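PDB 6IDY: lipase aflb from Neosartorya fumigata, which probably hydrolyses ester bonds of lipids, as a fungal lipase with an alpha/beta-hydrolase core and a bound calcium ion. Local coordinates for residues K58-K61 / E65-D68; V91-A96 / G410-L415; Q71-D76 / L82-E87; V358-H361 / L365-P368; A96-F101 / Y177-G182. One frame throughout, in Å; residues are numbered along the deposited sequence.

Contact 1 of 5, residues K58-K61 / E65-D68; sequences KDAK and EAFD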
# COMPACT_ATOMS: atom_id res chain seq x y z
N LYS A 58 17.55 19.66 -13.97
CA LYS A 58 16.55 19.78 -12.91
C LYS A 58 16.45 18.52 -12.05
O LYS A 58 15.91 18.60 -10.95
CB LYS A 58 15.17 20.18 -13.47
CG LYS A 58 15.18 21.49 -14.25
CD LYS A 58 14.15 22.48 -13.73
CE LYS A 58 14.26 23.82 -14.41
NZ LYS A 58 15.45 24.59 -13.95
N ASP A 59 16.95 17.36 -12.54
CA ASP A 59 16.90 16.08 -11.83
C ASP A 59 17.72 16.07 -10.55
O ASP A 59 18.67 16.83 -10.42
CB ASP A 59 17.35 14.92 -12.74
CG ASP A 59 16.39 14.58 -13.86
OD1 ASP A 59 15.16 14.63 -13.62
OD2 ASP A 59 16.86 14.23 -14.96
N ALA A 60 17.32 15.22 -9.59
CA ALA A 60 18.02 15.08 -8.32
C ALA A 60 19.34 14.36 -8.59
O ALA A 60 19.35 13.30 -9.22
CB ALA A 60 17.17 14.30 -7.33
N LYS A 61 20.46 14.99 -8.20
CA LYS A 61 21.81 14.45 -8.37
C LYS A 61 22.15 13.50 -7.23
O LYS A 61 23.04 12.66 -7.36
CB LYS A 61 22.84 15.59 -8.42
CG LYS A 61 22.82 16.38 -9.72
CD LYS A 61 23.79 17.55 -9.68
CE LYS A 61 23.71 18.41 -10.92
NZ LYS A 61 22.42 19.14 -11.01
N GLU A 65 19.08 15.95 -2.52
CA GLU A 65 18.40 16.80 -3.51
C GLU A 65 16.95 16.38 -3.70
O GLU A 65 16.08 17.25 -3.83
CB GLU A 65 19.14 16.80 -4.85
CG GLU A 65 20.37 17.69 -4.85
CD GLU A 65 20.74 18.28 -6.20
OE1 GLU A 65 20.39 17.69 -7.24
OE2 GLU A 65 21.40 19.35 -6.20
N ALA A 66 16.67 15.06 -3.68
CA ALA A 66 15.33 14.51 -3.81
C ALA A 66 14.47 14.94 -2.62
O ALA A 66 13.34 15.37 -2.83
CB ALA A 66 15.39 12.99 -3.89
N PHE A 67 15.03 14.85 -1.38
CA PHE A 67 14.35 15.27 -0.16
C PHE A 67 14.13 16.77 -0.11
O PHE A 67 13.08 17.21 0.37
CB PHE A 67 15.07 14.78 1.11
CG PHE A 67 14.76 13.35 1.47
CD1 PHE A 67 13.48 12.99 1.90
CD2 PHE A 67 15.74 12.37 1.42
CE1 PHE A 67 13.20 11.66 2.25
CE2 PHE A 67 15.46 11.05 1.78
CZ PHE A 67 14.19 10.70 2.18
N ASP A 68 15.09 17.57 -0.66
CA ASP A 68 14.98 19.03 -0.75
C ASP A 68 13.77 19.40 -1.63
O ASP A 68 13.03 20.31 -1.28
CB ASP A 68 16.28 19.66 -1.30
CG ASP A 68 17.47 19.66 -0.35
OD1 ASP A 68 17.28 19.36 0.85
OD2 ASP A 68 18.58 19.96 -0.81
O HOH W 1 22.17 20.52 -8.57
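Glu65 OE1 accepts a hydrogen bond from the backbone N of Lys61 at 2.9 Å. The bond is nearly straight, with an angle of 168° at the hydrogen. The N-H comes to the anti side of the carboxylate, 31° out of its plane. CG of Glu65 lies beside the backbone N and anti to the carbonyl carbon, and the chain beyond it is extended. This carries the carboxylate from the first turn of helix 63-73 back to the loop that leads into it. The second oxygen works through water. Water 1 donates to Glu65 OE2 at 2.8 Å and accepts from Lys61 NZ at 2.8 Å. The lysine chain runs straight until its last torsion (chi4 68°), where it bends and brings NZ to the water. Lys61 NZ stays 4.5 Å from Glu65 OE1, too far for direct ion pairing, though the opposite charges probably still attract. The aliphatic part of the lysine passes close to the carboxylate, with Lys61 CB 3.4 Å from Glu65 OE1.

The inner side is apolar. Ala60 CB meets Ala66 CB at 4.1 Å and also rests on the backbone N of Ala66 at 3.8 Å. Leu405, Leu408 and Leu409 of helix 405-412 cover Ala66. Ser62 OG takes a weak hydrogen bond from Glu65 N at the same helix start. The negative carboxylate lies near the N-terminal end of the helix, where the helix dipole would probably favour its charge. Its bond to Lys61 N ties the incoming loop to the first turn.

Contact 2 of 5, residues V91-A96 / G410-L415; sequences VGLIPA and GTEGLL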
# COMPACT_ATOMS: atom_id res chain seq x y z
N VAL A 91 8.37 20.25 -9.50
CA VAL A 91 9.71 20.32 -8.90
C VAL A 91 10.73 19.45 -9.66
O VAL A 91 11.92 19.47 -9.32
CB VAL A 91 9.71 20.02 -7.37
CG1 VAL A 91 8.79 20.97 -6.61
CG2 VAL A 91 9.38 18.56 -7.07
N GLY A 92 10.26 18.70 -10.65
CA GLY A 92 11.08 17.82 -11.47
C GLY A 92 11.70 16.66 -10.71
O GLY A 92 12.85 16.30 -10.97
N LEU A 93 10.95 16.07 -9.78
CA LEU A 93 11.42 14.95 -8.97
C LEU A 93 11.58 13.64 -9.77
O LEU A 93 12.48 12.85 -9.47
CB LEU A 93 10.49 14.74 -7.75
CG LEU A 93 10.97 13.80 -6.63
CD1 LEU A 93 12.14 14.38 -5.88
CD2 LEU A 93 9.88 13.54 -5.64
N ILE A 94 10.72 13.42 -10.78
CA ILE A 94 10.75 12.18 -11.54
C ILE A 94 11.55 12.33 -12.83
O ILE A 94 11.14 13.07 -13.73
CB ILE A 94 9.34 11.56 -11.78
CG1 ILE A 94 8.37 11.77 -10.58
CG2 ILE A 94 9.45 10.07 -12.16
CD1 ILE A 94 8.82 11.25 -9.11
N PRO A 95 12.70 11.61 -12.95
CA PRO A 95 13.47 11.69 -14.20
C PRO A 95 12.79 10.89 -15.31
O PRO A 95 11.93 10.04 -15.04
CB PRO A 95 14.85 11.13 -13.83
CG PRO A 95 14.66 10.40 -12.57
CD PRO A 95 13.30 10.67 -11.99
N ALA A 96 13.18 11.18 -16.57
CA ALA A 96 12.66 10.59 -17.80
C ALA A 96 12.65 9.07 -17.83
O ALA A 96 11.65 8.49 -18.24
CB ALA A 96 13.40 11.15 -19.00
N GLY A 410 11.15 6.61 -7.77
CA GLY A 410 10.17 5.68 -8.31
C GLY A 410 8.96 5.50 -7.42
O GLY A 410 7.83 5.47 -7.92
N THR A 411 9.19 5.40 -6.09
CA THR A 411 8.11 5.28 -5.09
C THR A 411 7.23 6.54 -5.12
O THR A 411 6.01 6.43 -5.03
CB THR A 411 8.70 5.00 -3.70
OG1 THR A 411 9.44 3.78 -3.75
CG2 THR A 411 7.64 4.91 -2.60
N GLU A 412 7.84 7.71 -5.25
CA GLU A 412 7.12 8.98 -5.34
C GLU A 412 6.31 9.07 -6.64
O GLU A 412 5.18 9.56 -6.62
CB GLU A 412 8.10 10.18 -5.21
CG GLU A 412 8.52 10.45 -3.77
CD GLU A 412 7.38 10.62 -2.78
OE1 GLU A 412 6.32 11.16 -3.17
OE2 GLU A 412 7.54 10.21 -1.61
N GLY A 413 6.88 8.54 -7.73
CA GLY A 413 6.25 8.49 -9.05
C GLY A 413 4.97 7.68 -9.11
O GLY A 413 4.21 7.83 -10.07
N LEU A 414 4.70 6.83 -8.09
CA LEU A 414 3.50 5.99 -7.98
C LEU A 414 2.21 6.81 -7.94
O LEU A 414 1.15 6.31 -8.34
CB LEU A 414 3.56 5.10 -6.73
CG LEU A 414 4.67 4.07 -6.64
CD1 LEU A 414 4.65 3.40 -5.27
CD2 LEU A 414 4.58 3.05 -7.78
N LEU A 415 2.29 8.05 -7.42
CA LEU A 415 1.16 8.97 -7.32
C LEU A 415 0.59 9.29 -8.69
O LEU A 415 -0.61 9.53 -8.80
CB LEU A 415 1.58 10.26 -6.61
CG LEU A 415 1.93 10.14 -5.13
CD1 LEU A 415 2.50 11.42 -4.62
CD2 LEU A 415 0.72 9.73 -4.29
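Leu93 and Ile94 press their methyl groups on Glu412 and Gly413, and all the contact across the two segments is of van der Waals kind. Leu93 CD2 lies 3.8 Å from Glu412 CB and 3.9 Å from Glu412 CG. It touches the aliphatic root of the acid and not its carboxylate. The Leu93 chi1 of -168° swings this branch toward the helix. Ile94 reaches with its end methyl. Ile94 CD1 is 3.6 Å from Gly413 N and 4.1 Å from Glu412 CB. Gly413 has no side chain, and the isoleucine lies directly on its backbone.

The loop comes from helix 81-90, which ends in a Schellman motif with Gly92 at positive phi. Pro95 then holds the N-cap position of helix 96-103. The other segment spans the junction of helices 405-412 and 414-424. The contact thus joins the link between helices 81-90 and 96-103 to the junction of two helices near the C-terminal end of this alpha/beta-hydrolase fold. Ile88 of helix 81-90 also touches Leu93, Ile94 and Glu412.

Polar chemistry is turned elsewhere. The Glu412 chain bends at chi2 (-52°), so its carboxylate leads away from the two hydrophobic residues. Glu412 OE2 is hydrogen-bonded to Tyr366 OH and Thr360 OG1. Glu412 OE1 lies close to Glu362 OE2, a neighbour of like charge that could raise the proton affinity of one of the two acids.

Contact 3 of 5, residues Q71-D76 / L82-E87; sequences QSIFAD and LKMTRE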
# COMPACT_ATOMS: atom_id res chain seq x y z
N GLN A 71 10.60 18.54 0.44
CA GLN A 71 10.46 19.59 1.46
C GLN A 71 9.98 20.93 0.87
O GLN A 71 9.29 21.69 1.56
CB GLN A 71 11.75 19.74 2.28
CG GLN A 71 11.97 18.52 3.18
CD GLN A 71 13.00 18.70 4.25
OE1 GLN A 71 12.68 19.05 5.39
NE2 GLN A 71 14.26 18.45 3.92
N SER A 72 10.28 21.18 -0.42
CA SER A 72 9.83 22.35 -1.16
C SER A 72 8.30 22.26 -1.39
O SER A 72 7.61 23.28 -1.34
CB SER A 72 10.55 22.44 -2.51
OG SER A 72 10.05 23.51 -3.29
N ILE A 73 7.79 21.03 -1.62
CA ILE A 73 6.35 20.76 -1.81
C ILE A 73 5.63 21.00 -0.47
O ILE A 73 4.52 21.53 -0.46
CB ILE A 73 6.10 19.32 -2.37
CG1 ILE A 73 6.77 19.12 -3.75
CG2 ILE A 73 4.59 18.99 -2.43
CD1 ILE A 73 6.86 17.65 -4.24
N PHE A 74 6.28 20.64 0.65
CA PHE A 74 5.76 20.76 2.01
C PHE A 74 5.98 22.13 2.65
O PHE A 74 5.60 22.31 3.82
CB PHE A 74 6.36 19.65 2.89
CG PHE A 74 5.67 18.31 2.81
CD1 PHE A 74 5.79 17.51 1.67
CD2 PHE A 74 4.93 17.81 3.88
CE1 PHE A 74 5.15 16.27 1.58
CE2 PHE A 74 4.31 16.56 3.80
CZ PHE A 74 4.41 15.80 2.65
N ALA A 75 6.55 23.11 1.90
CA ALA A 75 6.86 24.46 2.39
C ALA A 75 5.65 25.24 2.92
O ALA A 75 5.79 25.99 3.88
CB ALA A 75 7.57 25.27 1.31
N ASP A 76 4.46 25.05 2.31
CA ASP A 76 3.22 25.71 2.71
C ASP A 76 2.34 24.79 3.55
O ASP A 76 1.18 25.11 3.83
CB ASP A 76 2.46 26.25 1.48
CG ASP A 76 3.20 27.32 0.72
OD1 ASP A 76 3.57 28.35 1.34
OD2 ASP A 76 3.40 27.15 -0.50
N LEU A 82 -3.95 15.51 -4.59
CA LEU A 82 -3.90 16.24 -5.85
C LEU A 82 -2.73 17.24 -5.91
O LEU A 82 -2.04 17.29 -6.94
CB LEU A 82 -5.25 16.91 -6.19
CG LEU A 82 -6.47 15.99 -6.39
CD1 LEU A 82 -7.75 16.81 -6.58
CD2 LEU A 82 -6.29 15.06 -7.59
N LYS A 83 -2.48 17.99 -4.82
CA LYS A 83 -1.37 18.95 -4.77
C LYS A 83 -0.04 18.22 -4.83
O LYS A 83 0.82 18.61 -5.62
CB LYS A 83 -1.44 19.89 -3.55
CG LYS A 83 -0.37 20.98 -3.58
CD LYS A 83 -0.45 21.92 -2.40
CE LYS A 83 0.70 22.90 -2.42
NZ LYS A 83 0.68 23.82 -1.25
N MET A 84 0.12 17.16 -4.03
CA MET A 84 1.33 16.34 -4.01
C MET A 84 1.65 15.82 -5.42
O MET A 84 2.76 16.02 -5.90
CB MET A 84 1.20 15.18 -3.00
CG MET A 84 2.49 14.42 -2.77
SD MET A 84 3.73 15.38 -1.87
CE MET A 84 5.21 14.55 -2.35
N THR A 85 0.66 15.21 -6.10
CA THR A 85 0.79 14.63 -7.45
C THR A 85 1.20 15.68 -8.49
O THR A 85 2.08 15.40 -9.30
CB THR A 85 -0.47 13.84 -7.85
OG1 THR A 85 -0.82 12.97 -6.78
CG2 THR A 85 -0.26 13.00 -9.11
N ARG A 86 0.58 16.87 -8.44
CA ARG A 86 0.89 17.97 -9.35
C ARG A 86 2.32 18.50 -9.13
O ARG A 86 3.05 18.69 -10.09
CB ARG A 86 -0.14 19.11 -9.19
CG ARG A 86 0.04 20.27 -10.17
CD ARG A 86 -0.32 21.60 -9.54
NE ARG A 86 -1.68 22.02 -9.87
CZ ARG A 86 -2.73 21.86 -9.07
NH1 ARG A 86 -2.59 21.29 -7.88
NH2 ARG A 86 -3.94 22.27 -9.45
N GLU A 87 2.70 18.75 -7.86
CA GLU A 87 4.00 19.32 -7.49
C GLU A 87 5.19 18.38 -7.72
O GLU A 87 6.29 18.87 -7.94
CB GLU A 87 3.98 19.84 -6.05
CG GLU A 87 3.10 21.06 -5.84
CD GLU A 87 3.36 22.24 -6.76
OE1 GLU A 87 4.54 22.64 -6.90
OE2 GLU A 87 2.38 22.76 -7.34
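The sulfur of Met84 makes a Met-aromatic contact with Phe74. Met84 SD is 5.1 Å from the centroid of the Phe74 ring and 66° off the ring normal, an oblique approach. The nearest ring atom is Phe74 CE1, 3.8 Å from Met84 SD. The methionine gets there by a bend: chi2 of 70° turns the sulfur toward Phe74. Phe74 starts out away from 82-87, but the end of its ring comes back to the sulfur.

Ile73 fills the middle and has the most surface buried here. Its CG2 touches Met84 SD at 3.8 Å, and the two side chains lie nearly perpendicular. Its CG1 touches Glu87 CB at 3.7 Å. Here the side chains run antiparallel, alongside each other. Ile73 CD1 also meets the backbone carbonyl of Glu87. The glutamate chain bends at chi2 (-54°) and takes its carboxylate away from the isoleucine.

Toward the solvent side the charges are only loosely paired. The Lys83 chain is fully extended and brings NZ to 4.4 Å from Asp76 OD2, too far for direct ion pairing. Lys83 NZ is also 4.1 Å from Asp76 CB.

Met84 is covered further by Leu415 of helix 414-424, and Phe74 by Val358, Thr360 and Phe317. Helices 63-73 and 81-90 run in roughly opposite directions and are joined by a short loop. The arrangement is that of a helical hairpin, with apolar side chains inside and charges at its turn.

Contact 4 of 5, residues V358-H361 / L365-P368; sequences VYTH and LYNP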
# COMPACT_ATOMS: atom_id res chain seq x y z
N VAL A 358 10.53 14.34 6.67
CA VAL A 358 9.37 14.43 5.79
C VAL A 358 9.21 13.15 4.95
O VAL A 358 9.78 13.03 3.86
CB VAL A 358 9.35 15.74 4.94
CG1 VAL A 358 8.10 15.83 4.07
CG2 VAL A 358 9.46 16.98 5.83
N TYR A 359 8.45 12.19 5.49
CA TYR A 359 8.13 10.94 4.82
C TYR A 359 6.66 10.91 4.54
O TYR A 359 5.84 10.90 5.46
CB TYR A 359 8.60 9.70 5.60
CG TYR A 359 10.11 9.59 5.61
CD1 TYR A 359 10.87 10.26 6.57
CD2 TYR A 359 10.79 8.88 4.62
CE1 TYR A 359 12.26 10.20 6.56
CE2 TYR A 359 12.18 8.81 4.61
CZ TYR A 359 12.91 9.46 5.59
OH TYR A 359 14.27 9.42 5.60
N THR A 360 6.33 10.94 3.26
CA THR A 360 4.95 10.95 2.76
C THR A 360 4.27 9.59 3.01
O THR A 360 4.89 8.67 3.54
CB THR A 360 4.99 11.28 1.27
OG1 THR A 360 5.84 10.32 0.64
CG2 THR A 360 5.49 12.69 0.97
N HIS A 361 3.00 9.47 2.61
CA HIS A 361 2.20 8.25 2.71
C HIS A 361 2.97 7.12 2.00
O HIS A 361 3.17 6.06 2.58
CB HIS A 361 0.85 8.50 2.04
CG HIS A 361 -0.11 7.36 2.11
ND1 HIS A 361 -0.70 6.97 3.30
CD2 HIS A 361 -0.61 6.60 1.11
CE1 HIS A 361 -1.51 5.98 2.99
NE2 HIS A 361 -1.50 5.73 1.69
N LEU A 365 7.47 3.67 2.63
CA LEU A 365 7.98 2.48 1.92
C LEU A 365 9.52 2.51 1.76
O LEU A 365 10.14 1.45 1.62
CB LEU A 365 7.31 2.32 0.55
CG LEU A 365 5.82 1.99 0.54
CD1 LEU A 365 5.21 2.28 -0.83
CD2 LEU A 365 5.56 0.54 0.98
N TYR A 366 10.12 3.71 1.76
CA TYR A 366 11.58 3.83 1.64
C TYR A 366 12.21 4.39 2.93
O TYR A 366 13.36 4.81 2.91
CB TYR A 366 12.01 4.61 0.37
CG TYR A 366 11.43 6.00 0.20
CD1 TYR A 366 11.81 7.05 1.04
CD2 TYR A 366 10.57 6.29 -0.85
CE1 TYR A 366 11.31 8.34 0.86
CE2 TYR A 366 10.06 7.58 -1.04
CZ TYR A 366 10.44 8.60 -0.18
OH TYR A 366 9.93 9.86 -0.35
N ASN A 367 11.46 4.38 4.05
CA ASN A 367 11.96 4.88 5.33
C ASN A 367 12.91 3.86 6.01
O ASN A 367 12.55 2.68 6.11
CB ASN A 367 10.82 5.30 6.25
CG ASN A 367 11.32 5.87 7.55
OD1 ASN A 367 11.58 5.14 8.50
ND2 ASN A 367 11.50 7.17 7.60
N PRO A 368 14.11 4.28 6.49
CA PRO A 368 15.04 3.31 7.10
C PRO A 368 14.54 2.64 8.37
O PRO A 368 14.84 1.47 8.58
CB PRO A 368 16.31 4.13 7.34
CG PRO A 368 15.87 5.53 7.32
CD PRO A 368 14.70 5.64 6.43
O HOH W 2 8.85 11.36 1.66
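Asn367 places its amide nitrogen over the ring of Tyr359, an amino-aromatic contact within the loop that carries His361. ND1 and NE2 of His361 bond Asp318 OD2 and Ser233 OG, consistent with the catalytic triad of an alpha/beta hydrolase. Asn367 ND2 lies 3.1 Å above the Tyr359 ring plane, over its centre. The amide and ring planes are 82° apart, so the amide stands nearly upright on the face. With chi1 at -178°, CG of Asn367 sits opposite the backbone N, which directs the amide across the ring. Asn367 ND2 is also hydrogen-bonded to Ala355 O. The same side chain caps helix 368-379 at its N-cap, using OD1. One amide therefore caps the helix, bonds the preceding loop and covers the tyrosine.

Tyr359 also meets Tyr366. Tyr366 CD1 lies at the edge of the Tyr359 ring, in its plane. The closest pair is Tyr359 CD2 and Tyr366 CE1, at 3.8 Å. Tyr359 OH is hydrogen-bonded to Val398 O, which holds the phenol end of this buried residue.

Water 2 bridges the two segments. It donates to Val358 O and accepts from Thr360 N. It also donates, at 2.7 Å, to Tyr366 OH, which Glu412 holds too.

Contact 5 of 5, residues A96-F101 / Y177-G182; sequences ADILSF and YYFNFG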
# COMPACT_ATOMS: atom_id res chain seq x y z
N ALA A 96 13.18 11.18 -16.57
CA ALA A 96 12.66 10.59 -17.80
C ALA A 96 12.65 9.07 -17.83
O ALA A 96 11.65 8.49 -18.24
CB ALA A 96 13.40 11.15 -19.00
N ASP A 97 13.75 8.42 -17.39
CA ASP A 97 13.85 6.95 -17.39
C ASP A 97 12.83 6.30 -16.44
O ASP A 97 12.22 5.29 -16.80
CB ASP A 97 15.29 6.50 -17.09
CG ASP A 97 15.83 6.86 -15.71
OD1 ASP A 97 15.60 8.01 -15.26
OD2 ASP A 97 16.49 6.00 -15.08
N ILE A 98 12.60 6.92 -15.26
CA ILE A 98 11.62 6.43 -14.29
C ILE A 98 10.21 6.69 -14.85
O ILE A 98 9.40 5.76 -14.85
CB ILE A 98 11.89 6.95 -12.85
CG1 ILE A 98 13.23 6.37 -12.33
CG2 ILE A 98 10.72 6.58 -11.90
CD1 ILE A 98 13.82 7.00 -11.07
N LEU A 99 9.97 7.91 -15.40
CA LEU A 99 8.70 8.29 -16.03
C LEU A 99 8.34 7.32 -17.16
O LEU A 99 7.18 6.90 -17.26
CB LEU A 99 8.75 9.73 -16.59
CG LEU A 99 8.47 10.87 -15.62
CD1 LEU A 99 8.66 12.22 -16.30
CD2 LEU A 99 7.06 10.79 -15.04
N SER A 100 9.33 6.94 -18.00
CA SER A 100 9.16 6.01 -19.11
C SER A 100 8.72 4.63 -18.61
O SER A 100 7.80 4.05 -19.18
CB SER A 100 10.45 5.89 -19.93
OG SER A 100 10.30 5.00 -21.02
N PHE A 101 9.34 4.15 -17.50
CA PHE A 101 9.01 2.87 -16.87
C PHE A 101 7.59 2.91 -16.29
O PHE A 101 6.81 1.99 -16.55
CB PHE A 101 10.06 2.51 -15.79
CG PHE A 101 9.75 1.26 -14.98
CD1 PHE A 101 9.94 -0.00 -15.54
CD2 PHE A 101 9.30 1.35 -13.67
CE1 PHE A 101 9.67 -1.15 -14.79
CE2 PHE A 101 9.03 0.20 -12.93
CZ PHE A 101 9.21 -1.05 -13.50
N TYR A 177 5.97 -2.08 -5.35
CA TYR A 177 7.03 -2.76 -4.62
C TYR A 177 8.34 -2.91 -5.38
O TYR A 177 9.36 -3.18 -4.76
CB TYR A 177 6.51 -4.09 -4.10
CG TYR A 177 5.51 -3.87 -2.98
CD1 TYR A 177 5.91 -3.34 -1.76
CD2 TYR A 177 4.16 -4.14 -3.17
CE1 TYR A 177 4.99 -3.10 -0.74
CE2 TYR A 177 3.23 -3.92 -2.15
CZ TYR A 177 3.66 -3.41 -0.93
OH TYR A 177 2.78 -3.23 0.10
N TYR A 178 8.33 -2.66 -6.70
CA TYR A 178 9.53 -2.70 -7.53
C TYR A 178 10.59 -1.73 -6.96
O TYR A 178 11.77 -2.07 -6.91
CB TYR A 178 9.16 -2.33 -8.99
CG TYR A 178 10.33 -2.27 -9.95
CD1 TYR A 178 10.73 -3.40 -10.66
CD2 TYR A 178 11.00 -1.07 -10.19
CE1 TYR A 178 11.79 -3.34 -11.56
CE2 TYR A 178 12.07 -1.01 -11.09
CZ TYR A 178 12.46 -2.15 -11.77
OH TYR A 178 13.51 -2.08 -12.66
N PHE A 179 10.14 -0.55 -6.49
CA PHE A 179 10.98 0.51 -5.95
C PHE A 179 11.18 0.47 -4.42
O PHE A 179 11.71 1.44 -3.86
CB PHE A 179 10.44 1.88 -6.39
CG PHE A 179 10.47 2.12 -7.88
CD1 PHE A 179 11.67 2.35 -8.54
CD2 PHE A 179 9.29 2.18 -8.61
CE1 PHE A 179 11.69 2.60 -9.91
CE2 PHE A 179 9.31 2.45 -9.98
CZ PHE A 179 10.51 2.67 -10.62
N ASN A 180 10.77 -0.62 -3.75
CA ASN A 180 10.96 -0.68 -2.30
C ASN A 180 10.96 -2.12 -1.76
O ASN A 180 11.91 -2.85 -2.01
CB ASN A 180 9.98 0.23 -1.54
CG ASN A 180 8.58 0.22 -2.07
OD1 ASN A 180 7.80 -0.68 -1.77
ND2 ASN A 180 8.23 1.21 -2.87
N PHE A 181 9.91 -2.52 -1.02
CA PHE A 181 9.83 -3.81 -0.33
C PHE A 181 9.82 -5.05 -1.23
O PHE A 181 9.92 -6.17 -0.72
CB PHE A 181 8.66 -3.84 0.67
CG PHE A 181 8.97 -3.09 1.94
CD1 PHE A 181 9.91 -3.58 2.85
CD2 PHE A 181 8.33 -1.89 2.24
CE1 PHE A 181 10.20 -2.89 4.03
CE2 PHE A 181 8.62 -1.20 3.43
CZ PHE A 181 9.54 -1.70 4.31
N GLY A 182 9.83 -4.87 -2.56
CA GLY A 182 10.01 -5.99 -3.48
C GLY A 182 11.42 -6.54 -3.29
O GLY A 182 11.70 -7.69 -3.65
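Phe101 pushes its ring into a corner made by Tyr178 and Phe179. Its tip covers one wall: Phe101 CZ stands 3.6 Å above the plane of the Tyr178 ring, over the centre. The two planes are tilted by 32° and the centroids are 4.5 Å apart. The flank of Phe101 meets the other wall. Phe101 CD2 is 3.5 Å from Phe179 CZ, and these planes are turned by 89°. The three rings form an aromatic cluster.

The corner is built by two neighbouring residues. Tyr178 CD2 lies over the centre of one face of the Phe179 ring, so the two walls brace each other. A chi1 of 175° sets the Phe101 ring opposite the backbone N and throws it out from the helix toward the corner. The CA atoms of Phe101 and Tyr178 are 10.9 Å apart, so the backbones stay distant and the rings make the contact. Ile98 adds a smaller bump beside Phe101, with Ile98 CG2 4.1 Å from Phe179 CZ.

Tyr177 O accepts from both Asn180 N and Gly182 N in the turn behind the corner.

Tyr178 is exposed and forms the outer edge, while Phe179 is buried against Thr411 of helix 405-412. Ile98 rests on Leu409 of that helix. Tyr177 and Phe181 reach strand 227-232. The contact thus joins helix 96-103 to the end of helix 173-178, whose following turn packs on that strand.

Contact 1 closes the start of helix 63-73 and contact 3 pairs the end of that helix with helix 81-90. Contact 3 is partly buried with loosely paired charges at its exposed end, while contact 1 pairs an apolar inner side with a carboxylate and a water. All touching residues of contacts 2 and 4 are buried; contact 1 is mostly so, with Lys61 exposed. Contact 2 is methyl packing, whereas contact 4 relies on aromatic, amide and water contacts. Glu412 of contact 2 joins them. Contact 5 shares Ala96 with contact 2, relies mainly on rings and runs to the surface. Phe67 links contact 1 to contact 4. Contacts 3 and 5 do not touch.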